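Local coordinates for protein TRAP dicarboxylate transporter-DctP subunit (PDB 4PE3) that probably binds a small solute, perhaps a carboxylate, in the periplasm and delivers it to a TRAP-type membrane transporter, at residues A[155-160]-A[235-240]; A[173-178]-A[212-217]. All coordinates share one frame; numbering follows the deposited sequence.

Contacts 1 and 2 meet at one zinc ion, their centres about 8 Å apart. Contact 1 supplies Glu155 and contact 2 supplies Asp213 and Tyr214; two waters shared by both contacts complete a six-atom shell. Glu155 OE1 stands 2.9 Å from Tyr214 O because both bind the metal. A second tie is the probable hydrogen bond from His238 NE2 to Asp213 OD2, 2.7 Å. Segments 155-160 and 212-217 are also neighbours in the four-stranded sheet, where Val158 O and Ala212 N lie 2.8 Å apart. Along the chain, contact 2 is nested inside the loop that contact 1 closes.

Contact 1: A[155-160]-A[235-240]. With ZN (zinc ion), chain F.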
loop_
_atom_site.group_PDB
_atom_site.type_symbol
_atom_site.label_atom_id
_atom_site.label_comp_id
_atom_site.label_asym_id
_atom_site.label_seq_id
_atom_site.Cartn_x
_atom_site.Cartn_y
_atom_site.Cartn_z
ATOM N N GLU A 155 3.721 5.666 3.092
ATOM C CA GLU A 155 5.127 6.014 3.328
ATOM C C GLU A 155 5.268 7.499 3.567
ATOM O O GLU A 155 4.460 8.283 3.061
ATOM C CB GLU A 155 5.987 5.581 2.141
ATOM C CG GLU A 155 6.007 4.055 1.892
ATOM C CD GLU A 155 7.155 3.625 1.010
ATOM O OE1 GLU A 155 7.868 4.477 0.491
ATOM O OE2 GLU A 155 7.346 2.403 0.805
ATOM N N ALA A 156 6.275 7.890 4.346
ATOM C CA ALA A 156 6.672 9.289 4.442
ATOM C C ALA A 156 7.835 9.534 3.501
ATOM O O ALA A 156 8.565 8.615 3.161
ATOM C CB ALA A 156 7.066 9.609 5.860
ATOM N N PHE A 157 8.022 10.782 3.075
ATOM C CA PHE A 157 9.103 11.104 2.158
ATOM C C PHE A 157 10.306 11.567 2.958
ATOM O O PHE A 157 10.163 12.294 3.935
ATOM C CB PHE A 157 8.629 12.240 1.221
ATOM C CG PHE A 157 9.424 12.374 -0.062
ATOM C CD1 PHE A 157 9.566 11.308 -0.917
ATOM C CD2 PHE A 157 9.975 13.580 -0.432
ATOM C CE1 PHE A 157 10.279 11.416 -2.103
ATOM C CE2 PHE A 157 10.689 13.709 -1.621
ATOM C CZ PHE A 157 10.824 12.617 -2.464
ATOM N N VAL A 158 11.483 11.218 2.454
ATOM C CA VAL A 158 12.764 11.636 3.013
ATOM C C VAL A 158 13.319 12.738 2.103
ATOM O O VAL A 158 13.392 12.546 0.891
ATOM C CB VAL A 158 13.743 10.459 3.050
ATOM C CG1 VAL A 158 15.161 10.941 3.436
ATOM C CG2 VAL A 158 13.242 9.377 3.998
ATOM N N SER A 159 13.686 13.884 2.669
ATOM C CA SER A 159 14.271 14.947 1.861
ATOM C C SER A 159 15.227 15.808 2.669
ATOM O O SER A 159 14.919 16.189 3.787
ATOM C CB SER A 159 13.183 15.835 1.215
ATOM O OG SER A 159 13.806 16.810 0.395
ATOM N N LYS A 160 16.367 16.139 2.063
ATOM C CA LYS A 160 17.335 17.072 2.622
ATOM C C LYS A 160 16.972 18.519 2.339
ATOM O O LYS A 160 17.453 19.416 3.027
ATOM C CB LYS A 160 18.725 16.871 2.011
ATOM C CG LYS A 160 19.411 15.601 2.349
ATOM C CD LYS A 160 20.704 15.407 1.552
ATOM C CE LYS A 160 21.808 16.374 1.983
ATOM N NZ LYS A 160 23.132 15.882 1.501
ATOM N N PRO A 235 2.116 13.674 6.398
ATOM C CA PRO A 235 2.001 12.399 5.704
ATOM C C PRO A 235 2.628 12.445 4.333
ATOM O O PRO A 235 2.723 13.513 3.721
ATOM C CB PRO A 235 0.479 12.197 5.613
ATOM C CG PRO A 235 -0.040 12.918 6.781
ATOM C CD PRO A 235 0.802 14.172 6.817
ATOM N N GLY A 236 3.135 11.320 3.869
ATOM C CA GLY A 236 3.670 11.246 2.528
ATOM C C GLY A 236 2.620 11.461 1.449
ATOM O O GLY A 236 1.420 11.573 1.722
ATOM N N PHE A 237 3.085 11.479 0.208
ATOM C CA PHE A 237 2.230 11.861 -0.913
ATOM C C PHE A 237 2.339 10.917 -2.098
ATOM O O PHE A 237 1.815 11.236 -3.167
ATOM C CB PHE A 237 2.550 13.297 -1.378
ATOM C CG PHE A 237 3.987 13.508 -1.727
ATOM C CD1 PHE A 237 4.459 13.162 -2.967
ATOM C CD2 PHE A 237 4.878 14.026 -0.793
ATOM C CE1 PHE A 237 5.779 13.328 -3.298
ATOM C CE2 PHE A 237 6.210 14.169 -1.103
ATOM C CZ PHE A 237 6.669 13.812 -2.352
ATOM N N HIS A 238 2.976 9.752 -1.954
ATOM C CA HIS A 238 3.209 8.970 -3.153
ATOM C C HIS A 238 3.101 7.456 -3.100
ATOM O O HIS A 238 2.848 6.858 -4.140
ATOM C CB HIS A 238 4.525 9.366 -3.808
ATOM C CG HIS A 238 5.687 8.579 -3.320
ATOM N ND1 HIS A 238 6.324 8.842 -2.127
ATOM C CD2 HIS A 238 6.310 7.505 -3.855
ATOM C CE1 HIS A 238 7.284 7.953 -1.944
ATOM N NE2 HIS A 238 7.306 7.140 -2.986
ATOM N N SER A 239 3.279 6.802 -1.950
ATOM C CA SER A 239 3.322 5.348 -1.919
ATOM C C SER A 239 2.499 4.779 -0.765
ATOM O O SER A 239 2.797 5.040 0.405
ATOM C CB SER A 239 4.751 4.854 -1.809
ATOM O OG SER A 239 4.711 3.426 -1.806
ATOM N N LEU A 240 1.466 4.009 -1.084
ATOM C CA LEU A 240 0.584 3.434 -0.094
ATOM C C LEU A 240 0.182 2.051 -0.618
ATOM O O LEU A 240 -0.833 1.917 -1.312
ATOM C CB LEU A 240 -0.636 4.339 0.120
ATOM C CG LEU A 240 -1.428 4.153 1.417
ATOM C CD1 LEU A 240 -2.378 5.343 1.656
ATOM C CD2 LEU A 240 -2.197 2.862 1.379
HETATM ZN ZN ZN F . 8.969 3.003 -0.454
HETATM O O HOH W 1 4.332 8.283 0.286
HETATM O O HOH W 2 7.535 2.842 -1.977
HETATM O O HOH W 3 9.872 1.224 -0.505
#
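The ring edge of Phe237 is turned toward one face of Phe157, with CZ over the middle of that ring, an edge-to-face pair with planes at 57° and centroids 5.0 Å apart. CE2 of Phe237 comes to 3.8 Å from CG of Phe157. Phe157 reaches this partner because its CG stands anti to the backbone N (chi1 -160°), which swings the ring toward loop 235-240. His238 completes an aromatic cluster, crossing Phe157 at about a right angle with CE1 4.2 Å from Phe157 CD1; Ser239 CB lies over one face of the imidazole, near its rim. Replacing Phe157 by an alanine would probably open a gap beneath Phe237 CE2 and CZ and take away the aromatic face that this edge rests on. Residues 155-156 enter the four-stranded sheet of this solute-binding fold from strand 144-150 of the five-stranded one, and loop 235-240 leads back from the four-stranded side to strand 243-248. A nearly straight hydrogen bond from Glu155 N to Ser239 O (2.9 Å, N-H...O 175°) ties them together. Glu155 O takes a CA-H...O contact from Gly236 CA at 3.1 Å, and water 1 bridges it to Ser239 N. Beyond the backbone, the extended Glu155 side chain grips zinc with both carboxylate oxygens, OE1 and OE2, each at 2.1 Å. Ser239 OG contributes from the second shell: it is hydrogen-bonded to Asn111 ND2 and, at 2.9 Å, to water 2, a zinc ligand. Phe237 also stacks on Trp300.

Contact 2: A[173-178]-A[212-217]; sequences KVRSPE and ADYSVF. With ZN (zinc ion), chain F.
Asp213 OD2 is gripped by water 2, which donates to it at 2.6 Å, and by His238 NE2, while Pro177 CD packs against it at 3.7 Å. The other carboxylate oxygen, OD1, binds zinc at 2.0 Å, and the backbone O of Tyr214 is a longer ligand at 2.4 Å. The metal site thus lies beside the parallel pair of strands 211-213 and 173-175 in the four-stranded sheet. Arg175 and Ala212 form the bridge of that parallel pair, their CB atoms 3.8 Å apart on the same face of the sheet. Asp213 N donates to Arg175 O at 2.9 Å. The Arg175 side chain returns the grip: it leaves with CG anti to the backbone N and bends at chi2 (-95°), bringing NH1 to Asp213 O at 2.9 Å. That oxygen lies close to the guanidinium plane, whereas the nitrogen stands above the carbonyl plane, 41° out of it. Bonds from NE to Leu195 O and from NH2 to Ser197 OG engage its other two nitrogens, so that bonds at all three nitrogens fix its rotation. In TRAP solute-binding relatives an arginine on such a strand meets the ligand's carboxylate; the position of Arg175 is consistent with that role, although no solute is bound in this open form. Next to the bridge, the Ser176 hydroxyl reaches back along its own segment: OG donates to Val174 O at 2.9 Å, from well above the plane of that carbonyl.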
loop_
_atom_site.group_PDB
_atom_site.type_symbol
_atom_site.label_atom_id
_atom_site.label_comp_id
_atom_site.label_asym_id
_atom_site.label_seq_id
_atom_site.Cartn_x
_atom_site.Cartn_y
_atom_site.Cartn_z
ATOM N N LYS A 173 17.289 15.052 -6.974
ATOM C CA LYS A 173 17.690 13.670 -7.146
ATOM C C LYS A 173 16.972 12.842 -6.098
ATOM O O LYS A 173 17.254 12.977 -4.919
ATOM C CB LYS A 173 19.205 13.519 -7.015
ATOM C CG LYS A 173 19.943 14.148 -8.185
ATOM C CD LYS A 173 21.427 14.391 -7.919
ATOM C CE LYS A 173 21.662 15.665 -7.061
ATOM N NZ LYS A 173 23.090 16.161 -6.998
ATOM N N VAL A 174 16.012 12.027 -6.543
ATOM C CA VAL A 174 15.148 11.259 -5.642
ATOM C C VAL A 174 15.338 9.766 -5.837
ATOM O O VAL A 174 15.065 9.241 -6.912
ATOM C CB VAL A 174 13.649 11.570 -5.936
ATOM C CG1 VAL A 174 12.740 10.773 -5.018
ATOM C CG2 VAL A 174 13.348 13.059 -5.844
ATOM N N ARG A 175 15.834 9.067 -4.820
ATOM C CA ARG A 175 15.847 7.614 -4.886
ATOM C C ARG A 175 14.422 7.088 -5.089
ATOM O O ARG A 175 13.537 7.345 -4.275
ATOM C CB ARG A 175 16.470 7.010 -3.629
ATOM C CG ARG A 175 16.577 5.489 -3.691
ATOM C CD ARG A 175 15.418 4.794 -3.033
ATOM N NE ARG A 175 15.631 3.343 -3.046
ATOM C CZ ARG A 175 14.971 2.475 -2.291
ATOM N NH1 ARG A 175 14.020 2.889 -1.465
ATOM N NH2 ARG A 175 15.271 1.180 -2.372
ATOM N N SER A 176 14.249 6.321 -6.155
ATOM C CA SER A 176 12.918 5.914 -6.604
ATOM C C SER A 176 12.981 4.473 -7.074
ATOM O O SER A 176 13.797 4.144 -7.916
ATOM C CB SER A 176 12.467 6.781 -7.790
ATOM O OG SER A 176 12.390 8.170 -7.526
ATOM N N PRO A 177 12.096 3.611 -6.565
ATOM C CA PRO A 177 11.969 2.301 -7.201
ATOM C C PRO A 177 11.618 2.435 -8.678
ATOM O O PRO A 177 10.867 3.333 -9.068
ATOM C CB PRO A 177 10.828 1.658 -6.417
ATOM C CG PRO A 177 10.910 2.281 -5.060
ATOM C CD PRO A 177 11.271 3.707 -5.353
ATOM N N GLU A 178 12.211 1.566 -9.485
ATOM C CA GLU A 178 11.901 1.361 -10.892
ATOM C C GLU A 178 10.403 1.270 -11.127
ATOM O O GLU A 178 9.690 0.683 -10.323
ATOM C CB GLU A 178 12.472 -0.007 -11.282
ATOM C CG GLU A 178 13.170 -0.087 -12.576
ATOM C CD GLU A 178 14.095 -1.284 -12.604
ATOM O OE1 GLU A 178 13.685 -2.374 -13.029
ATOM O OE2 GLU A 178 15.226 -1.125 -12.162
ATOM N N ALA A 212 14.435 10.744 -0.988
ATOM C CA ALA A 212 14.201 9.334 -1.219
ATOM C C ALA A 212 12.827 8.870 -0.856
ATOM O O ALA A 212 12.260 9.276 0.150
ATOM C CB ALA A 212 15.215 8.498 -0.423
ATOM N N ASP A 213 12.322 7.967 -1.694
ATOM C CA ASP A 213 11.382 6.955 -1.255
ATOM C C ASP A 213 12.115 6.012 -0.321
ATOM O O ASP A 213 13.159 5.496 -0.688
ATOM C CB ASP A 213 10.876 6.200 -2.500
ATOM C CG ASP A 213 9.946 5.059 -2.167
ATOM O OD1 ASP A 213 10.277 4.244 -1.280
ATOM O OD2 ASP A 213 8.884 4.948 -2.824
ATOM N N TYR A 214 11.592 5.797 0.876
ATOM C CA TYR A 214 12.113 4.758 1.738
ATOM C C TYR A 214 10.893 4.019 2.287
ATOM O O TYR A 214 10.267 3.204 1.530
ATOM C CB TYR A 214 13.086 5.319 2.793
ATOM C CG TYR A 214 13.957 4.247 3.419
ATOM C CD1 TYR A 214 14.942 3.607 2.679
ATOM C CD2 TYR A 214 13.768 3.857 4.733
ATOM C CE1 TYR A 214 15.712 2.604 3.230
ATOM C CE2 TYR A 214 14.546 2.854 5.300
ATOM C CZ TYR A 214 15.512 2.253 4.542
ATOM O OH TYR A 214 16.286 1.276 5.117
ATOM N N SER A 215 10.446 4.367 3.487
ATOM C CA SER A 215 9.397 3.635 4.179
ATOM C C SER A 215 8.427 4.563 4.927
ATOM O O SER A 215 8.340 5.763 4.604
ATOM C CB SER A 215 10.047 2.626 5.132
ATOM O OG SER A 215 9.120 1.746 5.755
ATOM N N VAL A 216 7.691 4.030 5.896
ATOM C CA VAL A 216 6.830 4.808 6.743
ATOM C C VAL A 216 7.684 5.678 7.660
ATOM O O VAL A 216 8.866 5.382 7.886
ATOM C CB VAL A 216 5.874 3.907 7.538
ATOM C CG1 VAL A 216 5.031 3.094 6.559
ATOM C CG2 VAL A 216 6.619 2.979 8.497
ATOM N N PHE A 217 7.095 6.741 8.181
ATOM C CA PHE A 217 7.855 7.697 8.991
ATOM C C PHE A 217 8.610 7.043 10.144
ATOM O O PHE A 217 9.766 7.397 10.429
ATOM C CB PHE A 217 6.976 8.834 9.516
ATOM C CG PHE A 217 7.766 10.029 10.014
ATOM C CD1 PHE A 217 8.292 10.044 11.308
ATOM C CD2 PHE A 217 8.023 11.098 9.192
ATOM C CE1 PHE A 217 9.022 11.139 11.760
ATOM C CE2 PHE A 217 8.755 12.199 9.637
ATOM C CZ PHE A 217 9.253 12.216 10.916
HETATM ZN ZN ZN F . 8.969 3.003 -0.454
HETATM O O HOH W 2 7.535 2.842 -1.977
HETATM O O HOH W 3 9.872 1.224 -0.505
#